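Local coordinates for DUF5636 domain-containing protein (Legionella pneumophila subsp. pneumophila str. Philadelphia 1, PDB 4RD8), which is of unknown function, and folds as an all-helical member of the DUF5636 family from a pathogenic bacterium, at residues 36-41 with 182-187; 48-53 with 138-143; 77-82 with 127-132; 147-152 with 159-164. The protein carries 3 engineered substitutions. All blocks are in the same frame, centred on the assembly; numbering follows the deposited sequence.

Contact 1 (36-41 with 182-187); sequences NYLMDT and VLIDKL
Leu38 and Ile184 meet in the all-helical core of this DUF5636 protein, where helix 25-38 and helix 179-184 come together. The apolar part is small. Leu38 sends one methyl, CD1, to Ile184, and CD1 lies 3.9 Å from Ile184 CG2. Only this branch of Ile184 takes part. CG1 sits between the backbone N and the carbonyl carbon (chi1 60°), which leaves CG2 beside the backbone N, on the side of Leu38. CG1 carries Ile184 CD1 away from segment 36-41. The Ile184 side chain also packs on Trp135 of helix 130-144. The Leu183 side chain packs on Cys31 and Glu35, further back on helix 25-38, and so ties the same two helices at a second level.

No hydrogen bond crosses the contact; the polar groups next to it are bonded to other parts of the chain. Ile184 O is bonded by Gln134 NE2, and the next residue, Asp185, forms a salt bridge with Arg122 and accepts a bond from Trp180 NE1. On the other segment, Asp40 N bonds Tyr37 O over 2.8 Å. Asp40 then serves as N-cap of helix 41-61. At the closest point, Leu38 CD1 lies 3.4 Å from Leu183 O, a buried carbonyl oxygen with no hydrogen-bond partner in the model.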
loop_
_atom_site.group_PDB
_atom_site.type_symbol
_atom_site.label_atom_id
_atom_site.label_comp_id
_atom_site.label_asym_id
_atom_site.label_seq_id
_atom_site.Cartn_x
_atom_site.Cartn_y
_atom_site.Cartn_z
ATOM N N ASN A 36 -4.730 -12.283 -2.964
ATOM C CA ASN A 36 -5.193 -12.756 -4.260
ATOM C C ASN A 36 -5.344 -11.621 -5.270
ATOM O O ASN A 36 -5.198 -11.833 -6.471
ATOM C CB ASN A 36 -6.511 -13.522 -4.111
ATOM C CG ASN A 36 -6.317 -14.906 -3.520
ATOM O OD1 ASN A 36 -5.214 -15.455 -3.543
ATOM N ND2 ASN A 36 -7.395 -15.482 -2.996
ATOM N N TYR A 37 -5.646 -10.428 -4.767
ATOM C CA TYR A 37 -5.790 -9.239 -5.597
ATOM C C TYR A 37 -4.417 -8.760 -6.082
ATOM O O TYR A 37 -4.193 -8.595 -7.277
ATOM C CB TYR A 37 -6.537 -8.134 -4.824
ATOM C CG TYR A 37 -6.441 -6.759 -5.465
ATOM C CD1 TYR A 37 -7.050 -6.492 -6.685
ATOM C CD2 TYR A 37 -5.733 -5.738 -4.849
ATOM C CE1 TYR A 37 -6.957 -5.237 -7.274
ATOM C CE2 TYR A 37 -5.628 -4.487 -5.427
ATOM C CZ TYR A 37 -6.244 -4.239 -6.634
ATOM O OH TYR A 37 -6.137 -2.997 -7.208
ATOM N N LEU A 38 -3.486 -8.578 -5.158
ATOM C CA LEU A 38 -2.148 -8.093 -5.519
ATOM C C LEU A 38 -1.359 -9.035 -6.434
ATOM O O LEU A 38 -0.475 -8.588 -7.166
ATOM C CB LEU A 38 -1.333 -7.770 -4.253
ATOM C CG LEU A 38 -1.925 -6.651 -3.389
ATOM C CD1 LEU A 38 -1.102 -6.461 -2.126
ATOM C CD2 LEU A 38 -2.028 -5.329 -4.159
HETATM N N MSE A 39 -1.675 -10.330 -6.402
HETATM C CA MSE A 39 -1.046 -11.298 -7.299
HETATM C C MSE A 39 -1.633 -11.217 -8.698
HETATM O O MSE A 39 -1.100 -11.801 -9.633
HETATM C CB MSE A 39 -1.234 -12.732 -6.792
HETATM C CG MSE A 39 -0.604 -13.034 -5.453
HETATM SE SE MSE A 39 -1.025 -14.854 -4.858
HETATM C CE MSE A 39 -2.437 -15.264 -6.137
ATOM N N ASP A 40 -2.745 -10.498 -8.821
ATOM C CA ASP A 40 -3.503 -10.423 -10.063
ATOM C C ASP A 40 -3.191 -9.093 -10.747
ATOM O O ASP A 40 -3.826 -8.079 -10.474
ATOM C CB ASP A 40 -4.997 -10.535 -9.745
ATOM C CG ASP A 40 -5.873 -10.625 -10.979
ATOM O OD1 ASP A 40 -5.403 -10.379 -12.109
ATOM O OD2 ASP A 40 -7.070 -10.932 -10.809
ATOM N N THR A 41 -2.216 -9.101 -11.649
ATOM C CA THR A 41 -1.773 -7.854 -12.262
ATOM C C THR A 41 -2.879 -7.197 -13.103
ATOM O O THR A 41 -3.013 -5.973 -13.104
ATOM C CB THR A 41 -0.468 -8.055 -13.051
ATOM O OG1 THR A 41 0.568 -8.425 -12.131
ATOM C CG2 THR A 41 -0.062 -6.775 -13.761
ATOM N N VAL A 182 4.048 -11.071 3.795
ATOM C CA VAL A 182 3.316 -11.955 2.880
ATOM C C VAL A 182 2.368 -11.177 1.974
ATOM O O VAL A 182 2.127 -11.561 0.810
ATOM C CB VAL A 182 2.555 -13.055 3.660
ATOM C CG1 VAL A 182 1.618 -13.822 2.757
ATOM C CG2 VAL A 182 3.547 -14.013 4.299
ATOM N N LEU A 183 1.848 -10.068 2.494
ATOM C CA LEU A 183 0.888 -9.267 1.748
ATOM C C LEU A 183 1.536 -8.230 0.842
ATOM O O LEU A 183 1.196 -8.145 -0.333
ATOM C CB LEU A 183 -0.088 -8.563 2.693
ATOM C CG LEU A 183 -1.025 -9.522 3.431
ATOM C CD1 LEU A 183 -2.079 -8.726 4.184
ATOM C CD2 LEU A 183 -1.664 -10.518 2.464
ATOM N N ILE A 184 2.471 -7.454 1.383
ATOM C CA ILE A 184 2.937 -6.266 0.677
ATOM C C ILE A 184 4.441 -6.068 0.708
ATOM O O ILE A 184 4.936 -5.036 0.266
ATOM C CB ILE A 184 2.264 -4.986 1.232
ATOM C CG1 ILE A 184 2.597 -4.830 2.724
ATOM C CG2 ILE A 184 0.746 -5.002 0.964
ATOM C CD1 ILE A 184 2.134 -3.539 3.333
ATOM N N ASP A 185 5.184 -7.034 1.245
ATOM C CA ASP A 185 6.642 -6.899 1.273
ATOM C C ASP A 185 7.318 -8.224 0.891
ATOM O O ASP A 185 8.362 -8.584 1.441
ATOM C CB ASP A 185 7.107 -6.417 2.657
ATOM C CG ASP A 185 8.159 -5.327 2.585
ATOM O OD1 ASP A 185 8.535 -4.921 1.471
ATOM O OD2 ASP A 185 8.605 -4.860 3.657
ATOM N N LYS A 186 6.710 -8.929 -0.065
ATOM C CA LYS A 186 7.166 -10.273 -0.457
ATOM C C LYS A 186 8.169 -10.194 -1.598
ATOM O O LYS A 186 7.853 -10.502 -2.750
ATOM C CB LYS A 186 5.980 -11.160 -0.866
ATOM C CG LYS A 186 6.244 -12.664 -0.775
ATOM C CD LYS A 186 6.556 -13.078 0.674
ATOM C CE LYS A 186 6.756 -14.587 0.812
ATOM N NZ LYS A 186 8.036 -15.071 0.226
ATOM N N LEU A 187 9.389 -9.784 -1.264
ATOM C CA LEU A 187 10.445 -9.620 -2.250
ATOM C C LEU A 187 10.678 -10.916 -3.010
ATOM O O LEU A 187 10.671 -12.000 -2.421
ATOM C CB LEU A 187 11.740 -9.187 -1.571
ATOM C CG LEU A 187 11.689 -7.807 -0.927
ATOM C CD1 LEU A 187 13.076 -7.397 -0.443
ATOM C CD2 LEU A 187 11.162 -6.807 -1.925
#

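Contact 2 (48-53 with 138-143); sequences LIELNE and IILKRK. Unlike the reference sequence in segment 138-143: Arg142 (reference Gln).
Leu140 reaches from helix 130-144 to helix 41-61 with a single methyl. Its CD1 lies 4.2 Å from Leu51 CB and 4.4 Å from Glu50 CG. The touch is therefore with the base of one leucine and the aliphatic stem of a glutamate, and it is loose. The helices come close here, with Glu50 CA and Leu140 CA 8.0 Å apart, although few side-chain atoms meet. In Leu51, CG stands anti to the backbone N (chi1 -177°), and its branched end is occupied with Leu78 and Ile82 of helix 69-85. In Glu50 the stem bends at CG (chi2 66°). Its carboxylate takes no part across the contact, and OE2 is bonded instead by Gln54 NE2, one turn further along the same helix. Gln47 and Gln54 also touch Leu140, so residues from three successive turns of helix 41-61 meet this leucine. The contact is plain helix packing. Helix 69-85 packs against both partners, through Leu51 and Ile139, while helix 211-218 packs on helix 41-61 at Leu48 and Leu51.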
loop_
_atom_site.group_PDB
_atom_site.type_symbol
_atom_site.label_atom_id
_atom_site.label_comp_id
_atom_site.label_asym_id
_atom_site.label_seq_id
_atom_site.Cartn_x
_atom_site.Cartn_y
_atom_site.Cartn_z
ATOM N N LEU A 48 -4.572 1.072 -10.835
ATOM C CA LEU A 48 -3.483 1.970 -11.230
ATOM C C LEU A 48 -3.951 2.965 -12.287
ATOM O O LEU A 48 -3.593 4.147 -12.248
ATOM C CB LEU A 48 -2.260 1.190 -11.740
ATOM C CG LEU A 48 -1.427 0.457 -10.694
ATOM C CD1 LEU A 48 -0.436 -0.487 -11.360
ATOM C CD2 LEU A 48 -0.670 1.465 -9.832
ATOM N N ILE A 49 -4.753 2.480 -13.236
ATOM C CA ILE A 49 -5.397 3.349 -14.211
ATOM C C ILE A 49 -6.265 4.399 -13.506
ATOM O O ILE A 49 -6.228 5.581 -13.858
ATOM C CB ILE A 49 -6.242 2.529 -15.219
ATOM C CG1 ILE A 49 -5.318 1.759 -16.168
ATOM C CG2 ILE A 49 -7.168 3.437 -16.010
ATOM C CD1 ILE A 49 -6.010 0.678 -16.959
ATOM N N GLU A 50 -7.020 3.969 -12.497
ATOM C CA GLU A 50 -7.905 4.871 -11.761
ATOM C C GLU A 50 -7.086 5.915 -11.003
ATOM O O GLU A 50 -7.420 7.102 -11.015
ATOM C CB GLU A 50 -8.805 4.077 -10.800
ATOM C CG GLU A 50 -9.689 4.927 -9.882
ATOM C CD GLU A 50 -10.753 5.718 -10.634
ATOM O OE1 GLU A 50 -11.234 5.250 -11.695
ATOM O OE2 GLU A 50 -11.117 6.816 -10.159
ATOM N N LEU A 51 -6.005 5.465 -10.369
ATOM C CA LEU A 51 -5.127 6.360 -9.618
ATOM C C LEU A 51 -4.498 7.366 -10.573
ATOM O O LEU A 51 -4.424 8.565 -10.274
ATOM C CB LEU A 51 -4.042 5.564 -8.896
ATOM C CG LEU A 51 -3.090 6.376 -8.011
ATOM C CD1 LEU A 51 -3.844 6.997 -6.850
ATOM C CD2 LEU A 51 -1.945 5.495 -7.509
ATOM N N ASN A 52 -4.074 6.874 -11.737
ATOM C CA ASN A 52 -3.520 7.736 -12.779
ATOM C C ASN A 52 -4.526 8.761 -13.265
ATOM O O ASN A 52 -4.169 9.900 -13.559
ATOM C CB ASN A 52 -3.034 6.913 -13.972
ATOM C CG ASN A 52 -2.473 7.778 -15.086
ATOM O OD1 ASN A 52 -1.299 8.165 -15.060
ATOM N ND2 ASN A 52 -3.307 8.078 -16.078
ATOM N N GLU A 53 -5.786 8.349 -13.367
ATOM C CA GLU A 53 -6.820 9.238 -13.872
ATOM C C GLU A 53 -7.164 10.316 -12.851
ATOM O O GLU A 53 -7.370 11.475 -13.208
ATOM C CB GLU A 53 -8.065 8.454 -14.279
ATOM C CG GLU A 53 -9.100 9.311 -14.973
ATOM C CD GLU A 53 -10.184 8.490 -15.634
ATOM O OE1 GLU A 53 -11.126 8.073 -14.925
ATOM O OE2 GLU A 53 -10.094 8.271 -16.861
ATOM N N ILE A 138 -5.546 -1.218 -2.888
ATOM C CA ILE A 138 -6.476 -2.000 -2.075
ATOM C C ILE A 138 -7.745 -1.212 -1.748
ATOM O O ILE A 138 -8.859 -1.724 -1.911
ATOM C CB ILE A 138 -5.795 -2.455 -0.781
ATOM C CG1 ILE A 138 -4.811 -3.572 -1.098
ATOM C CG2 ILE A 138 -6.814 -2.953 0.247
ATOM C CD1 ILE A 138 -3.708 -3.669 -0.066
ATOM N N ILE A 139 -7.577 0.029 -1.303
ATOM C CA ILE A 139 -8.718 0.883 -0.965
ATOM C C ILE A 139 -9.568 1.206 -2.189
ATOM O O ILE A 139 -10.783 1.093 -2.135
ATOM C CB ILE A 139 -8.264 2.184 -0.275
ATOM C CG1 ILE A 139 -7.563 1.842 1.039
ATOM C CG2 ILE A 139 -9.449 3.133 -0.046
ATOM C CD1 ILE A 139 -6.542 2.903 1.493
ATOM N N LEU A 140 -8.935 1.613 -3.290
ATOM C CA LEU A 140 -9.668 1.859 -4.534
ATOM C C LEU A 140 -10.401 0.614 -5.037
ATOM O O LEU A 140 -11.514 0.715 -5.545
ATOM C CB LEU A 140 -8.736 2.400 -5.625
ATOM C CG LEU A 140 -8.144 3.793 -5.369
ATOM C CD1 LEU A 140 -7.060 4.099 -6.401
ATOM C CD2 LEU A 140 -9.222 4.863 -5.431
ATOM N N LYS A 141 -9.786 -0.558 -4.897
ATOM C CA LYS A 141 -10.464 -1.788 -5.305
ATOM C C LYS A 141 -11.748 -1.972 -4.493
ATOM O O LYS A 141 -12.807 -2.237 -5.059
ATOM C CB LYS A 141 -9.541 -3.002 -5.138
ATOM C CG LYS A 141 -10.175 -4.340 -5.515
ATOM C CD LYS A 141 -10.635 -4.378 -6.952
ATOM C CE LYS A 141 -11.059 -5.793 -7.336
ATOM N NZ LYS A 141 -11.421 -5.888 -8.771
ATOM N N ARG A 142 -11.657 -1.798 -3.177
ATOM C CA ARG A 142 -12.834 -1.979 -2.314
ATOM C C ARG A 142 -13.934 -0.961 -2.628
ATOM O O ARG A 142 -15.127 -1.293 -2.590
ATOM C CB ARG A 142 -12.432 -1.941 -0.831
ATOM C CG ARG A 142 -13.582 -2.240 0.137
ATOM C CD ARG A 142 -14.311 -0.966 0.504
ATOM N NE ARG A 142 -15.586 -1.188 1.188
ATOM C CZ ARG A 142 -16.784 -1.047 0.633
ATOM N NH1 ARG A 142 -16.909 -0.711 -0.649
ATOM N NH2 ARG A 142 -17.872 -1.252 1.368
ATOM N N LYS A 143 -13.546 0.271 -2.941
ATOM C CA LYS A 143 -14.531 1.282 -3.323
ATOM C C LYS A 143 -15.239 0.896 -4.614
ATOM O O LYS A 143 -16.428 1.175 -4.791
ATOM C CB LYS A 143 -13.884 2.668 -3.445
ATOM C CG LYS A 143 -13.331 3.212 -2.129
ATOM C CD LYS A 143 -12.723 4.596 -2.320
ATOM C CE LYS A 143 -13.792 5.624 -2.659
ATOM N NZ LYS A 143 -13.202 6.892 -3.188
#

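Contact 3 (77-82 with 127-132); sequences TLIQEI and GELTHA
Within segment 77-82, Ile79 alone makes the contact, and it uses both of its branches. The short branch points at Ala132: Ile79 CG2 lies 3.8 Å from Ala132 CB. The long branch runs to Leu129, where Ile79 CD1 and Leu129 CD1 meet at 4.0 Å. The first torsion divides the work. With CG1 beside the backbone N (chi1 -73°), CG2 comes to lie anti to that nitrogen, and the two branches reach the N-cap residue and the first turn of helix 130-144. The side chains of Ile79 and Leu129 run at a slant to each other, and only their end methyls touch. Ala132 has just its CB to offer. This lets the backbones approach, and the CA atoms of Ile79 and Ala132 are 7.1 Å apart.

The contact is packing of a helix against the start of another. Leu129 holds the N-cap position of helix 130-144, yet its side chain is apolar and turned to Ile79. The first backbone N-H groups are met by Asp118 instead, through OD2 to Thr130 N and OD1 to His131 N. Ile133 and Cys136 continue the surface for Ile79, and Met92 packs on Leu129 and Ala132. All three touching residues are buried, and no hydrogen bond crosses between the segments. The pairing therefore rests on close apolar packing, while Asp118 bonds the first N-H groups of the helix.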
loop_
_atom_site.group_PDB
_atom_site.type_symbol
_atom_site.label_atom_id
_atom_site.label_comp_id
_atom_site.label_asym_id
_atom_site.label_seq_id
_atom_site.Cartn_x
_atom_site.Cartn_y
_atom_site.Cartn_z
ATOM N N THR A 77 -0.704 14.233 -1.723
ATOM C CA THR A 77 -1.953 14.643 -1.101
ATOM C C THR A 77 -3.098 13.746 -1.568
ATOM O O THR A 77 -3.989 13.426 -0.787
ATOM C CB THR A 77 -2.268 16.140 -1.341
ATOM O OG1 THR A 77 -2.244 16.411 -2.745
ATOM C CG2 THR A 77 -1.234 17.018 -0.648
ATOM N N LEU A 78 -3.069 13.331 -2.834
ATOM C CA LEU A 78 -4.046 12.360 -3.324
ATOM C C LEU A 78 -3.920 11.037 -2.577
ATOM O O LEU A 78 -4.922 10.461 -2.139
ATOM C CB LEU A 78 -3.894 12.130 -4.835
ATOM C CG LEU A 78 -4.695 10.974 -5.450
ATOM C CD1 LEU A 78 -6.194 11.164 -5.236
ATOM C CD2 LEU A 78 -4.381 10.836 -6.948
ATOM N N ILE A 79 -2.691 10.549 -2.434
ATOM C CA ILE A 79 -2.454 9.319 -1.681
ATOM C C ILE A 79 -2.987 9.451 -0.242
ATOM O O ILE A 79 -3.689 8.555 0.252
ATOM C CB ILE A 79 -0.951 8.938 -1.688
ATOM C CG1 ILE A 79 -0.557 8.402 -3.083
ATOM C CG2 ILE A 79 -0.638 7.924 -0.592
ATOM C CD1 ILE A 79 0.949 8.384 -3.353
ATOM N N GLN A 80 -2.684 10.572 0.415
ATOM C CA GLN A 80 -3.161 10.790 1.782
ATOM C C GLN A 80 -4.691 10.824 1.881
ATOM O O GLN A 80 -5.262 10.319 2.850
ATOM C CB GLN A 80 -2.584 12.069 2.401
ATOM C CG GLN A 80 -2.987 12.227 3.868
ATOM C CD GLN A 80 -2.548 11.032 4.723
ATOM O OE1 GLN A 80 -1.354 10.837 4.950
ATOM N NE2 GLN A 80 -3.508 10.223 5.180
ATOM N N GLU A 81 -5.353 11.433 0.900
ATOM C CA GLU A 81 -6.814 11.495 0.926
ATOM C C GLU A 81 -7.437 10.099 0.845
ATOM O O GLU A 81 -8.380 9.788 1.578
ATOM C CB GLU A 81 -7.346 12.413 -0.182
ATOM C CG GLU A 81 -6.966 13.875 0.026
ATOM C CD GLU A 81 -7.228 14.745 -1.188
ATOM O OE1 GLU A 81 -7.924 14.297 -2.129
ATOM O OE2 GLU A 81 -6.733 15.893 -1.196
ATOM N N ILE A 82 -6.897 9.257 -0.036
ATOM C CA ILE A 82 -7.376 7.885 -0.161
ATOM C C ILE A 82 -7.165 7.136 1.149
ATOM O O ILE A 82 -8.051 6.428 1.623
ATOM C CB ILE A 82 -6.664 7.153 -1.318
ATOM C CG1 ILE A 82 -7.086 7.788 -2.648
ATOM C CG2 ILE A 82 -7.003 5.665 -1.302
ATOM C CD1 ILE A 82 -6.219 7.386 -3.834
ATOM N N GLY A 127 11.704 2.795 -5.015
ATOM C CA GLY A 127 10.542 3.621 -4.732
ATOM C C GLY A 127 10.571 4.283 -3.363
ATOM O O GLY A 127 11.449 4.002 -2.549
ATOM N N GLU A 128 9.592 5.149 -3.103
ATOM C CA GLU A 128 9.552 5.940 -1.872
ATOM C C GLU A 128 8.216 5.776 -1.143
ATOM O O GLU A 128 8.157 5.690 0.088
ATOM C CB GLU A 128 9.777 7.413 -2.234
ATOM C CG GLU A 128 9.963 8.369 -1.071
ATOM C CD GLU A 128 10.047 9.816 -1.538
ATOM O OE1 GLU A 128 9.168 10.244 -2.320
ATOM O OE2 GLU A 128 10.991 10.528 -1.133
ATOM N N LEU A 129 7.142 5.733 -1.921
ATOM C CA LEU A 129 5.795 5.628 -1.374
ATOM C C LEU A 129 5.100 4.386 -1.895
ATOM O O LEU A 129 3.881 4.387 -2.060
ATOM C CB LEU A 129 4.960 6.849 -1.777
ATOM C CG LEU A 129 5.502 8.226 -1.395
ATOM C CD1 LEU A 129 4.595 9.315 -1.945
ATOM C CD2 LEU A 129 5.631 8.353 0.103
ATOM N N THR A 130 5.861 3.335 -2.176
ATOM C CA THR A 130 5.256 2.164 -2.810
ATOM C C THR A 130 4.266 1.458 -1.881
ATOM O O THR A 130 3.218 1.014 -2.329
ATOM C CB THR A 130 6.307 1.169 -3.349
ATOM O OG1 THR A 130 7.182 1.851 -4.253
ATOM C CG2 THR A 130 5.625 0.034 -4.104
ATOM N N HIS A 131 4.579 1.350 -0.595
ATOM C CA HIS A 131 3.631 0.730 0.331
ATOM C C HIS A 131 2.359 1.569 0.432
ATOM O O HIS A 131 1.252 1.028 0.483
ATOM C CB HIS A 131 4.250 0.528 1.720
ATOM C CG HIS A 131 5.296 -0.537 1.771
ATOM N ND1 HIS A 131 5.162 -1.756 1.128
ATOM C CD2 HIS A 131 6.493 -0.580 2.410
ATOM C CE1 HIS A 131 6.235 -2.494 1.368
ATOM N NE2 HIS A 131 7.055 -1.805 2.133
ATOM N N ALA A 132 2.511 2.892 0.450
ATOM C CA ALA A 132 1.347 3.773 0.444
ATOM C C ALA A 132 0.498 3.517 -0.790
ATOM O O ALA A 132 -0.732 3.473 -0.709
ATOM C CB ALA A 132 1.781 5.240 0.500
#

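Contact 4 (147-152 with 159-164); sequences SFLENI and DRIYKK
Ile161 CD1 touches two side chains of the loop 147-152, at 4.0 Å from Leu149 CD1 and 4.1 Å from Ile152 CD1. A type I' beta turn runs from Leu149 to Ile152 and brings both side chains toward helix 157-162. With chi1 at 66°, Ile152 tucks CG1 over its own backbone. CD1 reaches Ile161 and also borders the Arg160 chain, while CG2 meets the guanidinium end of Arg160, with Ile152 CG2 3.4 Å from Arg160 NH1. Arg160 runs out straight as far as NE, and it passes Ile152 running in the opposite direction, with CD near CG2. The methyl approaches the guanidinium obliquely. Arg160 NH2 forms a salt bridge with Glu156. Ile161 packs further on Leu30, Ile34 and Trp135, and Ile157 touches both Leu149 and Ile152. The chemistry is mixed: a buried aliphatic cluster, bordered by an exposed arginine that lends its carbon chain to Ile152 while its charge is paired with Glu156.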
loop_
_atom_site.group_PDB
_atom_site.type_symbol
_atom_site.label_atom_id
_atom_site.label_comp_id
_atom_site.label_asym_id
_atom_site.label_seq_id
_atom_site.Cartn_x
_atom_site.Cartn_y
_atom_site.Cartn_z
ATOM N N SER A 147 -17.395 -6.380 -2.451
ATOM C CA SER A 147 -17.197 -7.802 -2.157
ATOM C C SER A 147 -15.731 -8.176 -1.976
ATOM O O SER A 147 -15.419 -9.187 -1.357
ATOM C CB SER A 147 -17.842 -8.678 -3.236
ATOM O OG SER A 147 -17.133 -8.612 -4.462
ATOM N N PHE A 148 -14.846 -7.359 -2.529
ATOM C CA PHE A 148 -13.412 -7.573 -2.386
ATOM C C PHE A 148 -13.016 -7.699 -0.920
ATOM O O PHE A 148 -12.284 -8.614 -0.543
ATOM C CB PHE A 148 -12.650 -6.430 -3.054
ATOM C CG PHE A 148 -11.184 -6.389 -2.721
ATOM C CD1 PHE A 148 -10.389 -7.515 -2.879
ATOM C CD2 PHE A 148 -10.594 -5.216 -2.279
ATOM C CE1 PHE A 148 -9.045 -7.476 -2.587
ATOM C CE2 PHE A 148 -9.238 -5.164 -1.987
ATOM C CZ PHE A 148 -8.462 -6.300 -2.143
ATOM N N LEU A 149 -13.501 -6.785 -0.088
ATOM C CA LEU A 149 -13.192 -6.852 1.341
ATOM C C LEU A 149 -14.432 -7.222 2.150
ATOM O O LEU A 149 -14.635 -6.718 3.259
ATOM C CB LEU A 149 -12.544 -5.561 1.846
ATOM C CG LEU A 149 -11.195 -5.221 1.198
ATOM C CD1 LEU A 149 -10.547 -3.974 1.824
ATOM C CD2 LEU A 149 -10.245 -6.433 1.285
ATOM N N GLU A 150 -15.246 -8.106 1.575
ATOM C CA GLU A 150 -16.370 -8.715 2.278
ATOM C C GLU A 150 -17.330 -7.655 2.822
ATOM O O GLU A 150 -17.961 -7.840 3.864
ATOM C CB GLU A 150 -15.870 -9.634 3.397
ATOM C CG GLU A 150 -14.755 -10.587 2.941
ATOM C CD GLU A 150 -15.232 -11.612 1.933
ATOM O OE1 GLU A 150 -16.355 -12.140 2.096
ATOM O OE2 GLU A 150 -14.481 -11.899 0.977
ATOM N N ASN A 151 -17.424 -6.546 2.088
ATOM C CA ASN A 151 -18.353 -5.460 2.401
ATOM C C ASN A 151 -18.115 -4.783 3.750
ATOM O O ASN A 151 -19.061 -4.266 4.361
ATOM C CB ASN A 151 -19.806 -5.931 2.297
ATOM C CG ASN A 151 -20.756 -4.795 1.991
ATOM O OD1 ASN A 151 -20.348 -3.762 1.459
ATOM N ND2 ASN A 151 -22.022 -4.971 2.337
ATOM N N ILE A 152 -16.871 -4.788 4.223
ATOM C CA ILE A 152 -16.531 -3.972 5.386
ATOM C C ILE A 152 -16.630 -2.510 4.945
ATOM O O ILE A 152 -16.458 -2.209 3.760
ATOM C CB ILE A 152 -15.127 -4.276 5.979
ATOM C CG1 ILE A 152 -14.007 -3.898 5.007
ATOM C CG2 ILE A 152 -15.017 -5.739 6.382
ATOM C CD1 ILE A 152 -12.624 -3.900 5.661
ATOM N N ASP A 159 -8.403 -0.018 10.627
ATOM C CA ASP A 159 -8.579 -0.736 11.885
ATOM C C ASP A 159 -8.677 -2.257 11.718
ATOM O O ASP A 159 -8.115 -3.007 12.516
ATOM C CB ASP A 159 -9.824 -0.242 12.631
ATOM C CG ASP A 159 -9.664 1.167 13.180
ATOM O OD1 ASP A 159 -8.547 1.714 13.140
ATOM O OD2 ASP A 159 -10.667 1.723 13.670
ATOM N N ARG A 160 -9.407 -2.709 10.703
ATOM C CA ARG A 160 -9.677 -4.143 10.559
ATOM C C ARG A 160 -8.535 -4.936 9.928
ATOM O O ARG A 160 -8.462 -6.158 10.079
ATOM C CB ARG A 160 -10.946 -4.374 9.744
ATOM C CG ARG A 160 -12.213 -4.007 10.475
ATOM C CD ARG A 160 -13.416 -4.448 9.683
ATOM N NE ARG A 160 -14.653 -3.957 10.282
ATOM C CZ ARG A 160 -15.813 -4.606 10.241
ATOM N NH1 ARG A 160 -15.896 -5.784 9.641
ATOM N NH2 ARG A 160 -16.888 -4.073 10.808
ATOM N N ILE A 161 -7.677 -4.250 9.182
ATOM C CA ILE A 161 -6.598 -4.937 8.479
ATOM C C ILE A 161 -5.204 -4.374 8.778
ATOM O O ILE A 161 -4.363 -5.046 9.392
ATOM C CB ILE A 161 -6.836 -4.952 6.946
ATOM C CG1 ILE A 161 -8.260 -5.445 6.617
ATOM C CG2 ILE A 161 -5.823 -5.853 6.278
ATOM C CD1 ILE A 161 -8.702 -5.114 5.181
ATOM N N TYR A 162 -4.956 -3.144 8.344
ATOM C CA TYR A 162 -3.620 -2.544 8.443
ATOM C C TYR A 162 -3.030 -2.558 9.852
ATOM O O TYR A 162 -1.908 -3.007 10.053
ATOM C CB TYR A 162 -3.663 -1.116 7.916
ATOM C CG TYR A 162 -2.328 -0.388 7.903
ATOM C CD1 TYR A 162 -1.429 -0.565 6.857
ATOM C CD2 TYR A 162 -1.997 0.503 8.901
ATOM C CE1 TYR A 162 -0.220 0.132 6.821
ATOM C CE2 TYR A 162 -0.783 1.200 8.882
ATOM C CZ TYR A 162 0.099 1.005 7.831
ATOM O OH TYR A 162 1.292 1.708 7.817
ATOM N N LYS A 163 -3.775 -2.069 10.835
ATOM C CA LYS A 163 -3.245 -2.004 12.200
ATOM C C LYS A 163 -2.862 -3.360 12.732
ATOM O O LYS A 163 -1.914 -3.476 13.502
ATOM C CB LYS A 163 -4.232 -1.331 13.168
ATOM C CG LYS A 163 -4.464 0.157 12.894
ATOM C CD LYS A 163 -5.401 0.741 13.958
ATOM C CE LYS A 163 -5.581 2.232 13.810
ATOM N NZ LYS A 163 -6.523 2.735 14.858
ATOM N N LYS A 164 -3.589 -4.389 12.316
ATOM C CA LYS A 164 -3.322 -5.722 12.826
ATOM C C LYS A 164 -2.029 -6.283 12.272
ATOM O O LYS A 164 -1.464 -7.206 12.857
ATOM C CB LYS A 164 -4.523 -6.659 12.590
ATOM C CG LYS A 164 -5.798 -6.095 13.216
ATOM C CD LYS A 164 -6.964 -7.084 13.280
ATOM C CE LYS A 164 -8.188 -6.414 13.902
ATOM N NZ LYS A 164 -9.354 -7.337 14.092
#

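In the fold
The four contacts belong to one all-helical fold. Contact 1 closes the longest loop, and the other three are nested inside it. Contact 3 is nested within contact 2, and contact 4 follows both along the chain. Helix 130-144 packs on helices 41-61 and 69-85 in contacts 2 and 3, whose centres are about 12 Å apart. Ile82 bridges them by touching Leu51, Ile139 and Leu140. Contact 1 lies about 16 Å, centre to centre, from contacts 2 and 4, which Tyr37 reaches through Lys141 and Phe148. Arg142, which replaces the glutamine of the reference sequence, probably bonds Ile152 O through NE, and so ties contact 2 to contact 4 in this construct. Contacts 3 and 4 do not touch.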